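Long-range contact in IPT/TIG domain-containing protein BACOVA_02650 (Bacteroides ovatus, PDB 5E7H), which binds polysaccharide at the cell surface and probably captures xyloglucan before its transport into the periplasm for degradation: residues Ile179-Asn184 with Ser216-Ala221. Residues are numbered along the deposited sequence; the frame is centred on the assembly and turned at random.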
loop_
_atom_site.group_PDB
_atom_site.type_symbol
_atom_site.label_atom_id
_atom_site.label_comp_id
_atom_site.label_asym_id
_atom_site.label_seq_id
_atom_site.Cartn_x
_atom_site.Cartn_y
_atom_site.Cartn_z
ATOM N N ILE A 179 2.939 4.966 -13.135
ATOM C CA ILE A 179 2.585 5.911 -12.070
ATOM C C ILE A 179 3.398 7.190 -12.308
ATOM O O ILE A 179 4.637 7.147 -12.412
ATOM C CB ILE A 179 2.864 5.352 -10.670
ATOM C CG1 ILE A 179 2.063 4.056 -10.452
ATOM C CG2 ILE A 179 2.501 6.398 -9.618
ATOM C CD1 ILE A 179 2.315 3.358 -9.087
ATOM N N ALA A 180 2.696 8.313 -12.428
ATOM C CA ALA A 180 3.320 9.605 -12.720
ATOM C C ALA A 180 2.843 10.617 -11.692
ATOM O O ALA A 180 1.724 10.514 -11.189
ATOM C CB ALA A 180 2.976 10.068 -14.108
ATOM N N MET A 181 3.690 11.595 -11.384
ATOM C CA MET A 181 3.320 12.702 -10.513
ATOM C C MET A 181 3.722 14.042 -11.134
ATOM O O MET A 181 4.733 14.147 -11.838
ATOM C CB MET A 181 3.982 12.555 -9.150
ATOM C CG MET A 181 3.456 11.414 -8.317
ATOM S SD MET A 181 4.421 11.283 -6.809
ATOM C CE MET A 181 3.581 9.910 -6.050
ATOM N N CYS A 182 2.923 15.062 -10.847
ATOM C CA CYS A 182 3.202 16.459 -11.229
ATOM C C CYS A 182 3.368 16.671 -12.731
ATOM O O CYS A 182 4.062 17.595 -13.174
ATOM C CB CYS A 182 4.449 16.975 -10.528
ATOM S SG CYS A 182 4.384 16.834 -8.736
ATOM N N GLU A 183 2.719 15.813 -13.504
ATOM C CA GLU A 183 2.800 15.818 -14.961
ATOM C C GLU A 183 4.241 15.732 -15.457
ATOM O O GLU A 183 4.542 16.137 -16.581
ATOM C CB GLU A 183 2.092 17.055 -15.546
ATOM C CG GLU A 183 0.586 16.976 -15.355
ATOM C CD GLU A 183 -0.189 17.939 -16.224
ATOM O OE1 GLU A 183 0.362 18.419 -17.238
ATOM O OE2 GLU A 183 -1.359 18.212 -15.885
ATOM N N ASN A 184 5.128 15.164 -14.644
ATOM C CA ASN A 184 6.501 14.947 -15.090
ATOM C C ASN A 184 6.623 13.538 -15.629
ATOM O O ASN A 184 7.087 12.631 -14.961
ATOM C CB ASN A 184 7.513 15.190 -13.969
ATOM C CG ASN A 184 8.941 15.130 -14.481
ATOM O OD1 ASN A 184 9.161 14.921 -15.675
ATOM N ND2 ASN A 184 9.913 15.343 -13.603
ATOM N N SER A 216 11.720 6.730 -8.191
ATOM C CA SER A 216 11.310 6.055 -9.427
ATOM C C SER A 216 10.135 6.761 -10.099
ATOM O O SER A 216 9.802 6.417 -11.239
ATOM C CB SER A 216 10.967 4.590 -9.169
ATOM O OG SER A 216 9.756 4.458 -8.474
ATOM N N VAL A 217 9.532 7.755 -9.439
ATOM C CA VAL A 217 8.469 8.530 -10.090
ATOM C C VAL A 217 8.709 10.047 -9.933
ATOM O O VAL A 217 8.064 10.827 -10.626
ATOM C CB VAL A 217 7.008 8.069 -9.635
ATOM C CG1 VAL A 217 6.998 6.900 -8.719
ATOM C CG2 VAL A 217 6.058 9.185 -9.262
ATOM N N VAL A 218 9.725 10.451 -9.157
ATOM C CA VAL A 218 10.021 11.861 -8.899
ATOM C C VAL A 218 11.503 12.125 -9.159
ATOM O O VAL A 218 12.350 11.409 -8.623
ATOM C CB VAL A 218 9.658 12.240 -7.433
ATOM C CG1 VAL A 218 10.215 13.632 -7.069
ATOM C CG2 VAL A 218 8.128 12.138 -7.204
ATOM N N ALA A 219 11.806 13.151 -9.961
ATOM C CA ALA A 219 13.177 13.440 -10.384
ATOM C C ALA A 219 13.898 14.474 -9.511
ATOM O O ALA A 219 15.111 14.669 -9.643
ATOM C CB ALA A 219 13.174 13.920 -11.812
ATOM N N ASP A 220 13.153 15.151 -8.648
ATOM C CA ASP A 220 13.684 16.252 -7.850
ATOM C C ASP A 220 14.592 15.779 -6.708
ATOM O O ASP A 220 14.554 14.620 -6.300
ATOM C CB ASP A 220 12.513 17.069 -7.307
ATOM C CG ASP A 220 11.521 17.427 -8.397
ATOM O OD1 ASP A 220 11.804 18.371 -9.162
ATOM O OD2 ASP A 220 10.490 16.736 -8.522
ATOM N N ALA A 221 15.418 16.687 -6.208
ATOM C CA ALA A 221 16.401 16.349 -5.190
ATOM C C ALA A 221 15.775 16.161 -3.811
ATOM O O ALA A 221 16.034 15.159 -3.127
ATOM C CB ALA A 221 17.461 17.408 -5.140
HETATM O O HOH W 1 6.214 11.119 -12.677
HETATM O O HOH W 2 7.247 13.571 -10.611
HETATM O O HOH W 3 9.630 15.022 -10.632
#
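M181 meets V217 and V218 where strand 176-181 of the all-beta xyloglucan-binding domain runs into the type I' beta turn M181-N184, against the loop between strand 207-213 and helix 223-227. V217 does most of the touching: its CG2 crosses the M181 chain at a slant, 3.6 Å from M181 CG and equally near SD. With CG anti to the carbonyl carbon (chi1 -69°) and chi2 at 175°, M181 SD is carried on to V218, whose CG2 is 3.8 Å away. Upstream, V217 CB rests 3.8 Å from the carbonyl oxygen of I179.

Beside this apolar patch, two waters join the two backbones. One accepts from M181 N at 2.9 Å and lies within hydrogen-bonding distance of the carbonyl oxygens of N184 and V217; a second connects the carbonyl oxygens of M181 and V217. The turn is closed by the bond from N184 N to M181 O (3.0 Å), so M181 O serves both the turn and the second water.

Further out, L162 of strand 160-168 and I234 of strand 233-240 pack on M181, while F226 of helix 223-227 packs on V218. R229 forms a salt bridge with D220 OD1. A third water links the N184 side chain to the loop: it donates to the other carboxylate oxygen, D220 OD2, at 2.9 Å, and accepts from A219 N and, at 3.0 Å, from N184 ND2.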